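Local coordinates for heterokaryon incompatibility protein s (Podospora anserina, PDB 2WVQ) that drives heterokaryon incompatibility, propagating as the [het-s] prion and, with het-S from an incompatible cell, triggering a lethal reaction after cell fusion, at residues A[22-32]-A[49-60]; A[199-207]-A[217-225]. The protein carries 2 engineered substitutions. All blocks are in the same frame, centred on the assembly; numbering follows the deposited sequence. Where two conformers were deposited one is given.

Contact 1: A[22-32]-A[49-60]. Engineered in segment 22-32: Ala27 (natural residue Asp).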
loop_
_atom_site.group_PDB
_atom_site.type_symbol
_atom_site.label_atom_id
_atom_site.label_comp_id
_atom_site.label_asym_id
_atom_site.label_seq_id
_atom_site.Cartn_x
_atom_site.Cartn_y
_atom_site.Cartn_z
ATOM N N PHE A 22 3.207 15.462 -8.941
ATOM C CA PHE A 22 1.846 15.281 -9.491
ATOM C C PHE A 22 1.826 14.786 -10.922
ATOM O O PHE A 22 1.111 13.816 -11.222
ATOM C CB PHE A 22 0.996 16.556 -9.402
ATOM C CG PHE A 22 -0.324 16.440 -10.112
ATOM C CD1 PHE A 22 -1.429 15.880 -9.462
ATOM C CD2 PHE A 22 -0.460 16.860 -11.409
ATOM C CE1 PHE A 22 -2.648 15.751 -10.122
ATOM C CE2 PHE A 22 -1.706 16.756 -12.098
ATOM C CZ PHE A 22 -2.789 16.209 -11.448
ATOM N N ASN A 23 2.592 15.435 -11.804
ATOM C CA ASN A 23 2.639 15.043 -13.234
ATOM C C ASN A 23 3.201 13.627 -13.418
ATOM O O ASN A 23 2.733 12.882 -14.270
ATOM C CB ASN A 23 3.363 16.076 -14.127
ATOM C CG ASN A 23 2.584 17.416 -14.243
ATOM O OD1 ASN A 23 1.356 17.430 -14.400
ATOM N ND2 ASN A 23 3.295 18.518 -14.100
ATOM N N ASN A 24 4.158 13.270 -12.571
ATOM C CA ASN A 24 4.673 11.874 -12.480
ATOM C C ASN A 24 3.647 10.806 -12.085
ATOM O O ASN A 24 3.644 9.710 -12.674
ATOM C CB ASN A 24 5.946 11.840 -11.607
ATOM C CG ASN A 24 7.114 12.608 -12.263
ATOM O OD1 ASN A 24 7.090 12.857 -13.475
ATOM N ND2 ASN A 24 8.132 12.971 -11.482
ATOM N N CYS A 25 2.788 11.126 -11.119
ATOM C CA CYS A 25 1.662 10.308 -10.687
ATOM C C CYS A 25 0.717 9.996 -11.849
ATOM O O CYS A 25 0.357 8.821 -12.103
ATOM C CB CYS A 25 0.865 10.971 -9.519
ATOM S SG CYS A 25 1.670 11.045 -7.884
ATOM N N VAL A 26 0.296 11.044 -12.551
ATOM C CA VAL A 26 -0.624 10.867 -13.712
ATOM C C VAL A 26 0.069 9.975 -14.759
ATOM O O VAL A 26 -0.515 9.013 -15.255
ATOM C CB VAL A 26 -1.081 12.229 -14.324
ATOM C CG1 VAL A 26 -1.988 11.990 -15.646
ATOM C CG2 VAL A 26 -1.830 13.057 -13.265
ATOM N N ALA A 27 1.344 10.244 -15.027
ATOM C CA ALA A 27 2.097 9.431 -15.991
ATOM C C ALA A 27 2.278 7.951 -15.589
ATOM O O ALA A 27 2.440 7.101 -16.488
ATOM C CB ALA A 27 3.422 10.076 -16.348
ATOM N N CYS A 28 2.211 7.641 -14.286
ATOM C CA CYS A 28 2.292 6.239 -13.757
ATOM C C CYS A 28 1.256 5.326 -14.352
ATOM O O CYS A 28 1.567 4.191 -14.660
ATOM C CB CYS A 28 2.149 6.163 -12.241
ATOM S SG CYS A 28 3.650 6.559 -11.259
ATOM N N PHE A 29 0.029 5.824 -14.466
ATOM C CA PHE A 29 -1.073 5.132 -15.128
ATOM C C PHE A 29 -0.821 4.637 -16.579
ATOM O O PHE A 29 -1.416 3.656 -16.996
ATOM C CB PHE A 29 -2.358 5.989 -15.104
ATOM C CG PHE A 29 -3.045 6.091 -13.729
ATOM C CD1 PHE A 29 -2.786 7.191 -12.856
ATOM C CD2 PHE A 29 -3.978 5.151 -13.350
ATOM C CE1 PHE A 29 -3.417 7.300 -11.607
ATOM C CE2 PHE A 29 -4.653 5.266 -12.100
ATOM C CZ PHE A 29 -4.357 6.355 -11.223
ATOM N N GLU A 30 0.052 5.303 -17.317
ATOM C CA GLU A 30 0.307 4.967 -18.713
ATOM C C GLU A 30 1.121 3.681 -18.895
ATOM O O GLU A 30 1.018 3.016 -19.910
ATOM C CB GLU A 30 1.001 6.142 -19.397
ATOM C CG GLU A 30 0.006 7.244 -19.740
ATOM C CD GLU A 30 0.599 8.632 -19.807
ATOM O OE1 GLU A 30 -0.179 9.588 -19.609
ATOM O OE2 GLU A 30 1.814 8.775 -20.078
ATOM N N TYR A 31 1.946 3.354 -17.919
ATOM C CA TYR A 31 2.808 2.169 -18.028
ATOM C C TYR A 31 2.081 0.867 -17.627
ATOM O O TYR A 31 2.688 -0.222 -17.700
ATOM C CB TYR A 31 4.098 2.390 -17.229
ATOM C CG TYR A 31 4.800 3.668 -17.628
ATOM C CD1 TYR A 31 4.673 4.834 -16.855
ATOM C CD2 TYR A 31 5.561 3.734 -18.811
ATOM C CE1 TYR A 31 5.307 6.030 -17.240
ATOM C CE2 TYR A 31 6.193 4.936 -19.203
ATOM C CZ TYR A 31 6.065 6.074 -18.407
ATOM O OH TYR A 31 6.704 7.247 -18.779
ATOM N N VAL A 32 0.810 0.963 -17.208
ATOM C CA VAL A 32 0.123 -0.225 -16.666
ATOM C C VAL A 32 -0.777 -1.059 -17.595
ATOM O O VAL A 32 -1.718 -0.578 -18.231
ATOM C CB VAL A 32 -0.358 -0.125 -15.148
ATOM C CG1 VAL A 32 -0.459 1.301 -14.607
ATOM C CG2 VAL A 32 -1.583 -1.027 -14.826
ATOM N N LEU A 49 -9.462 2.179 -13.899
ATOM C CA LEU A 49 -8.137 2.821 -13.925
ATOM C C LEU A 49 -8.093 4.188 -14.675
ATOM O O LEU A 49 -7.489 5.159 -14.183
ATOM C CB LEU A 49 -7.106 1.866 -14.532
ATOM C CG LEU A 49 -5.846 1.300 -13.851
ATOM C CD1 LEU A 49 -5.801 1.243 -12.290
ATOM C CD2 LEU A 49 -5.489 -0.049 -14.468
ATOM N N ASP A 50 -8.708 4.251 -15.856
ATOM C CA ASP A 50 -8.750 5.494 -16.652
ATOM C C ASP A 50 -9.517 6.586 -15.902
ATOM O O ASP A 50 -9.170 7.760 -15.994
ATOM C CB ASP A 50 -9.409 5.282 -18.033
ATOM C CG ASP A 50 -8.714 4.194 -18.902
ATOM O OD1 ASP A 50 -9.409 3.656 -19.791
ATOM O OD2 ASP A 50 -7.501 3.893 -18.750
ATOM N N ILE A 51 -10.577 6.195 -15.199
ATOM C CA ILE A 51 -11.370 7.113 -14.380
ATOM C C ILE A 51 -10.617 7.645 -13.169
ATOM O O ILE A 51 -10.728 8.848 -12.875
ATOM C CB ILE A 51 -12.750 6.535 -14.007
ATOM C CG1 ILE A 51 -13.633 6.467 -15.251
ATOM C CG2 ILE A 51 -13.448 7.367 -12.930
ATOM C CD1 ILE A 51 -14.777 5.503 -15.078
ATOM N N ALA A 52 -9.859 6.790 -12.477
ATOM C CA ALA A 52 -9.008 7.244 -11.359
ATOM C C ALA A 52 -7.956 8.233 -11.856
ATOM O O ALA A 52 -7.650 9.252 -11.174
ATOM C CB ALA A 52 -8.337 6.064 -10.630
ATOM N N LYS A 53 -7.394 7.940 -13.027
ATOM C CA LYS A 53 -6.434 8.838 -13.664
ATOM C C LYS A 53 -7.124 10.160 -14.058
ATOM O O LYS A 53 -6.551 11.229 -13.899
ATOM C CB LYS A 53 -5.800 8.174 -14.882
ATOM C CG LYS A 53 -4.779 9.023 -15.613
ATOM C CD LYS A 53 -4.410 8.416 -16.992
ATOM C CE LYS A 53 -2.966 8.811 -17.341
ATOM N NZ LYS A 53 -2.614 8.474 -18.731
ATOM N N ALA A 54 -8.352 10.076 -14.565
ATOM C CA ALA A 54 -9.099 11.297 -14.979
ATOM C C ALA A 54 -9.409 12.172 -13.757
ATOM O O ALA A 54 -9.388 13.408 -13.824
ATOM C CB ALA A 54 -10.421 10.914 -15.711
ATOM N N ARG A 55 -9.692 11.523 -12.637
ATOM C CA ARG A 55 -10.099 12.249 -11.453
ATOM C C ARG A 55 -8.914 12.940 -10.767
ATOM O O ARG A 55 -9.049 14.091 -10.251
ATOM C CB ARG A 55 -10.859 11.353 -10.502
ATOM C CG ARG A 55 -11.553 12.155 -9.414
ATOM C CD ARG A 55 -11.791 11.331 -8.210
ATOM N NE ARG A 55 -12.051 12.119 -7.011
ATOM C CZ ARG A 55 -12.109 11.592 -5.793
ATOM N NH1 ARG A 55 -11.924 10.276 -5.622
ATOM N NH2 ARG A 55 -12.332 12.366 -4.746
ATOM N N LEU A 56 -7.767 12.253 -10.780
ATOM C CA LEU A 56 -6.497 12.799 -10.306
ATOM C C LEU A 56 -6.104 14.002 -11.198
ATOM O O LEU A 56 -5.780 15.110 -10.702
ATOM C CB LEU A 56 -5.382 11.718 -10.316
ATOM C CG LEU A 56 -3.926 12.101 -9.931
ATOM C CD1 LEU A 56 -3.797 12.611 -8.530
ATOM C CD2 LEU A 56 -2.874 10.968 -10.162
ATOM N N SER A 57 -6.156 13.812 -12.503
ATOM C CA SER A 57 -5.847 14.952 -13.349
ATOM C C SER A 57 -6.845 16.139 -13.221
ATOM O O SER A 57 -6.408 17.274 -13.326
ATOM C CB SER A 57 -5.570 14.551 -14.786
ATOM O OG SER A 57 -6.722 14.549 -15.564
ATOM N N ARG A 58 -8.138 15.871 -13.004
ATOM C CA ARG A 58 -9.116 16.907 -12.733
ATOM C C ARG A 58 -8.690 17.794 -11.588
ATOM O O ARG A 58 -8.862 19.004 -11.676
ATOM C CB ARG A 58 -10.541 16.391 -12.517
ATOM C CG ARG A 58 -11.684 17.491 -12.663
ATOM C CD ARG A 58 -13.048 16.907 -12.308
ATOM N NE ARG A 58 -13.279 15.686 -13.093
ATOM C CZ ARG A 58 -13.548 14.461 -12.620
ATOM N NH1 ARG A 58 -13.672 14.235 -11.327
ATOM N NH2 ARG A 58 -13.722 13.455 -13.476
ATOM N N TRP A 59 -8.147 17.188 -10.525
ATOM C CA TRP A 59 -7.627 17.916 -9.395
ATOM C C TRP A 59 -6.519 18.891 -9.756
ATOM O O TRP A 59 -6.526 20.042 -9.278
ATOM C CB TRP A 59 -7.137 16.985 -8.273
ATOM C CG TRP A 59 -6.594 17.773 -7.127
ATOM C CD1 TRP A 59 -7.302 18.301 -6.101
ATOM C CD2 TRP A 59 -5.228 18.132 -6.906
ATOM N NE1 TRP A 59 -6.467 18.987 -5.255
ATOM C CE2 TRP A 59 -5.187 18.893 -5.726
ATOM C CE3 TRP A 59 -4.031 17.880 -7.598
ATOM C CZ2 TRP A 59 -3.996 19.395 -5.192
ATOM C CZ3 TRP A 59 -2.840 18.371 -7.062
ATOM C CH2 TRP A 59 -2.834 19.134 -5.876
ATOM N N GLY A 60 -5.547 18.437 -10.541
ATOM C CA GLY A 60 -4.463 19.326 -10.955
ATOM C C GLY A 60 -4.983 20.503 -11.751
ATOM O O GLY A 60 -4.472 21.635 -11.615
HETATM O O HOH W 1 -3.272 5.593 -18.946
#
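Phe29 and Lys53 give the antiparallel pairing of 22-32 with 49-60 its centre, the lysine's aliphatic chain running alongside the phenylalanine and pointing the other way. Lys53 CB lies 3.7 Å from the centroid of the Phe29 ring and 15° off its normal, a CH-pi contact over one face, while Leu56 CD2 comes to the ring's edge.

A second apolar cluster forms round Phe22, a knob in the hole formed by Leu56, Ser57, Trp59 and Gly60. With CG anti to the backbone N (chi1 173°), its ring reaches the opposite helix; Phe22 CZ comes within 3.6 Å of Gly60 CA, and Phe22 CE1 lies in plane with the indole edge, 3.6 Å from Trp59 CE3. The two ring planes meet at 52°. Leu56 touches both phenyl rings, and its CD2 is also 3.8 Å from Cys25 CB and 3.9 Å from Val26 CG2. At the far end Val32 meets Leu49.

Polar chemistry is confined to the end of Lys53. In the modelled conformer of Glu30, one of two, Lys53 NZ makes a 2.8 Å salt bridge to Glu30 OE1, so this bond is doubtful; a water also accepts from Lys53 NZ.

Helix 79-108 also packs here, Phe95 meeting Phe29 edge-to-face. Hydrophobic packing therefore joins helix 18-28 to helix 42-62 within the globular HeLo domain, and Lys53 serves two regimes: methylenes against an aromatic face, ammonium hydrated beside the exposed Glu30.

Contact 2: A[199-207]-A[217-225]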
loop_
_atom_site.group_PDB
_atom_site.type_symbol
_atom_site.label_atom_id
_atom_site.label_comp_id
_atom_site.label_asym_id
_atom_site.label_seq_id
_atom_site.Cartn_x
_atom_site.Cartn_y
_atom_site.Cartn_z
ATOM N N ALA A 199 -25.936 4.765 -23.744
ATOM C CA ALA A 199 -25.072 3.582 -23.510
ATOM C C ALA A 199 -23.819 3.979 -22.796
ATOM O O ALA A 199 -23.600 3.582 -21.632
ATOM C CB ALA A 199 -24.743 2.884 -24.826
ATOM N N SER A 200 -22.990 4.784 -23.470
ATOM C CA SER A 200 -21.692 5.174 -22.924
ATOM C C SER A 200 -21.783 5.927 -21.592
ATOM O O SER A 200 -20.896 5.764 -20.721
ATOM C CB SER A 200 -20.897 5.995 -23.958
ATOM O OG SER A 200 -20.551 5.194 -25.083
ATOM N N LEU A 201 -22.838 6.732 -21.415
ATOM C CA LEU A 201 -23.021 7.521 -20.183
ATOM C C LEU A 201 -23.362 6.661 -18.955
ATOM O O LEU A 201 -22.880 6.927 -17.843
ATOM C CB LEU A 201 -24.058 8.622 -20.379
ATOM C CG LEU A 201 -23.752 9.784 -21.331
ATOM C CD1 LEU A 201 -25.041 10.481 -21.794
ATOM C CD2 LEU A 201 -22.816 10.806 -20.703
ATOM N N THR A 202 -24.176 5.628 -19.165
ATOM C CA THR A 202 -24.498 4.638 -18.123
ATOM C C THR A 202 -23.244 3.905 -17.669
ATOM O O THR A 202 -23.074 3.638 -16.481
ATOM C CB THR A 202 -25.487 3.586 -18.638
ATOM O OG1 THR A 202 -26.560 4.251 -19.300
ATOM C CG2 THR A 202 -26.041 2.735 -17.482
ATOM N N ILE A 203 -22.381 3.584 -18.629
ATOM C CA ILE A 203 -21.087 2.936 -18.366
ATOM C C ILE A 203 -20.172 3.792 -17.469
ATOM O O ILE A 203 -19.552 3.281 -16.518
ATOM C CB ILE A 203 -20.366 2.523 -19.701
ATOM C CG1 ILE A 203 -21.075 1.312 -20.326
ATOM C CG2 ILE A 203 -18.835 2.234 -19.458
ATOM C CD1 ILE A 203 -20.515 0.886 -21.671
ATOM N N LEU A 204 -20.088 5.087 -17.765
ATOM C CA LEU A 204 -19.318 6.030 -16.922
ATOM C C LEU A 204 -19.953 6.208 -15.529
ATOM O O LEU A 204 -19.262 6.142 -14.534
ATOM C CB LEU A 204 -19.182 7.404 -17.610
ATOM C CG LEU A 204 -18.396 7.543 -18.910
ATOM C CD1 LEU A 204 -18.553 8.990 -19.389
ATOM C CD2 LEU A 204 -16.888 7.194 -18.706
ATOM N N LYS A 205 -21.260 6.461 -15.490
ATOM C CA LYS A 205 -22.057 6.478 -14.249
ATOM C C LYS A 205 -21.735 5.249 -13.361
ATOM O O LYS A 205 -21.400 5.407 -12.182
ATOM C CB LYS A 205 -23.556 6.545 -14.574
ATOM C CG LYS A 205 -24.444 6.905 -13.397
ATOM C CD LYS A 205 -25.876 6.468 -13.629
ATOM C CE LYS A 205 -26.702 6.573 -12.339
ATOM N NZ LYS A 205 -28.100 6.047 -12.475
ATOM N N ASP A 206 -21.803 4.044 -13.945
ATOM C CA ASP A 206 -21.529 2.806 -13.217
ATOM C C ASP A 206 -20.061 2.650 -12.811
ATOM O O ASP A 206 -19.783 2.391 -11.643
ATOM C CB ASP A 206 -21.963 1.582 -14.027
ATOM C CG ASP A 206 -23.477 1.431 -14.116
ATOM O OD1 ASP A 206 -24.220 2.029 -13.302
ATOM O OD2 ASP A 206 -23.927 0.696 -15.020
ATOM N N ALA A 207 -19.140 2.788 -13.769
ATOM C CA ALA A 207 -17.694 2.586 -13.506
ATOM C C ALA A 207 -17.092 3.622 -12.561
ATOM O O ALA A 207 -16.197 3.288 -11.798
ATOM C CB ALA A 207 -16.888 2.516 -14.818
ATOM N N ASP A 217 -22.048 11.686 -11.064
ATOM C CA ASP A 217 -23.173 12.645 -11.016
ATOM C C ASP A 217 -23.401 13.381 -12.334
ATOM O O ASP A 217 -24.547 13.645 -12.711
ATOM C CB ASP A 217 -22.976 13.661 -9.890
ATOM C CG ASP A 217 -23.000 13.021 -8.507
ATOM O OD1 ASP A 217 -23.385 11.839 -8.386
ATOM O OD2 ASP A 217 -22.613 13.707 -7.535
ATOM N N ALA A 218 -22.307 13.707 -13.017
ATOM C CA ALA A 218 -22.347 14.350 -14.323
ATOM C C ALA A 218 -23.019 13.472 -15.376
ATOM O O ALA A 218 -23.856 13.947 -16.120
ATOM C CB ALA A 218 -20.938 14.763 -14.759
ATOM N N ALA A 219 -22.614 12.197 -15.445
ATOM C CA ALA A 219 -23.300 11.172 -16.251
ATOM C C ALA A 219 -24.789 10.979 -15.901
ATOM O O ALA A 219 -25.625 10.935 -16.802
ATOM C CB ALA A 219 -22.558 9.843 -16.148
ATOM N N ALA A 220 -25.105 10.870 -14.607
ATOM C CA ALA A 220 -26.474 10.735 -14.129
ATOM C C ALA A 220 -27.330 11.933 -14.539
ATOM O O ALA A 220 -28.462 11.756 -15.022
ATOM C CB ALA A 220 -26.503 10.539 -12.613
ATOM N N GLN A 221 -26.790 13.141 -14.364
ATOM C CA GLN A 221 -27.492 14.371 -14.739
ATOM C C GLN A 221 -27.779 14.397 -16.242
ATOM O O GLN A 221 -28.800 14.930 -16.666
ATOM C CB GLN A 221 -26.674 15.619 -14.341
ATOM C CG GLN A 221 -26.898 16.155 -12.901
ATOM C CD GLN A 221 -25.666 16.939 -12.338
ATOM O OE1 GLN A 221 -24.541 16.907 -12.892
ATOM N NE2 GLN A 221 -25.890 17.627 -11.219
ATOM N N LYS A 222 -26.883 13.816 -17.040
ATOM C CA LYS A 222 -27.021 13.856 -18.495
ATOM C C LYS A 222 -28.015 12.825 -19.040
ATOM O O LYS A 222 -28.792 13.125 -19.957
ATOM C CB LYS A 222 -25.659 13.737 -19.184
ATOM C CG LYS A 222 -25.709 14.071 -20.661
ATOM C CD LYS A 222 -24.293 14.395 -21.219
ATOM C CE LYS A 222 -24.510 14.719 -22.739
ATOM N NZ LYS A 222 -23.390 15.584 -23.271
ATOM N N ILE A 223 -27.999 11.617 -18.482
ATOM C CA ILE A 223 -28.918 10.560 -18.941
ATOM C C ILE A 223 -30.358 10.779 -18.493
ATOM O O ILE A 223 -31.287 10.301 -19.145
ATOM C CB ILE A 223 -28.417 9.111 -18.608
ATOM C CG1 ILE A 223 -27.904 8.996 -17.160
ATOM C CG2 ILE A 223 -27.311 8.715 -19.568
ATOM C CD1 ILE A 223 -27.106 7.717 -16.856
ATOM N N ASP A 224 -30.540 11.518 -17.399
ATOM C CA ASP A 224 -31.884 11.868 -16.916
ATOM C C ASP A 224 -32.487 13.057 -17.671
ATOM O O ASP A 224 -33.706 13.116 -17.864
ATOM C CB ASP A 224 -31.887 12.116 -15.400
ATOM C CG ASP A 224 -31.698 10.832 -14.597
ATOM O OD1 ASP A 224 -32.514 9.897 -14.756
ATOM O OD2 ASP A 224 -30.727 10.754 -13.808
ATOM N N ALA A 225 -31.629 13.986 -18.098
ATOM C CA ALA A 225 -32.028 15.146 -18.918
ATOM C C ALA A 225 -32.761 14.764 -20.215
ATOM O O ALA A 225 -32.288 13.927 -21.006
ATOM C CB ALA A 225 -30.808 16.020 -19.234
#
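Leu201 and Ile223 form the tight part of this helix pair, lying side by side and pointing opposite ways, with Leu201 CB and Ile223 CG2 3.4 Å apart, closer than usual van der Waals contact. Ile223 has CG1 between its backbone N and carbonyl carbon (chi1 46°), which leaves CG2 directed at leucine and lets the other branch run on to CD1. Ala219 supplies the second close point: its CB is 3.4 Å from Leu201 O and 3.8 Å from Lys205 CB. The axes of the short segments approach to 8.1 Å, at 147° between their directions, consistent with the small Ala219 side chain.

Two partly exposed lysines flank this tight part at different margins, where the packing is looser. Lys205, extended beyond CG, brings CD to 3.7 Å from Ile223 CD1 and CE to 4.0 Å from Ala220 CB; Lys205 NZ remains 5.6 Å from Asp224 OD2, too far for a salt bridge. At the Leu201 margin Lys222 lies crosswise to the leucine, Lys222 CG 3.8 Å from Leu201 CD1, then leads away so that NZ bonds Ile192 O, with a weak, long ion pair to Glu196.

The pair is a helical hairpin at the C-terminal end of the construct. Between these two segments the contact is van der Waals packing, to which Ser216 OG adds a polar tie to Lys205 O near the turn; the lysines contribute their carbon chains, and the amine of Lys222 is satisfied outside the interface.

Overall arrangement
The centre of contact 1 lies about 4 Å, and that of contact 2 about 19 Å, from the centre of the chain, with some 21 Å between the two. They use different helices, 18-28 with 42-62 and 198-207 with 213-224, and follow one another along the sequence. Both pairs run antiparallel, but 22-32/49-60 buries 634 Å², largely through Phe22, Phe29 and Lys53, with the short segment axes 9.8 Å apart, whereas 199-207/217-225 buries 368 Å² and draws closer, probably because alanine lies between. A salt bridge, resting on one conformer of Glu30, crosses the first and none the second. Ile51 CD1 meets Ala207 CB at 3.7 Å, so helix 42-62 links the buried core to the peripheral hairpin.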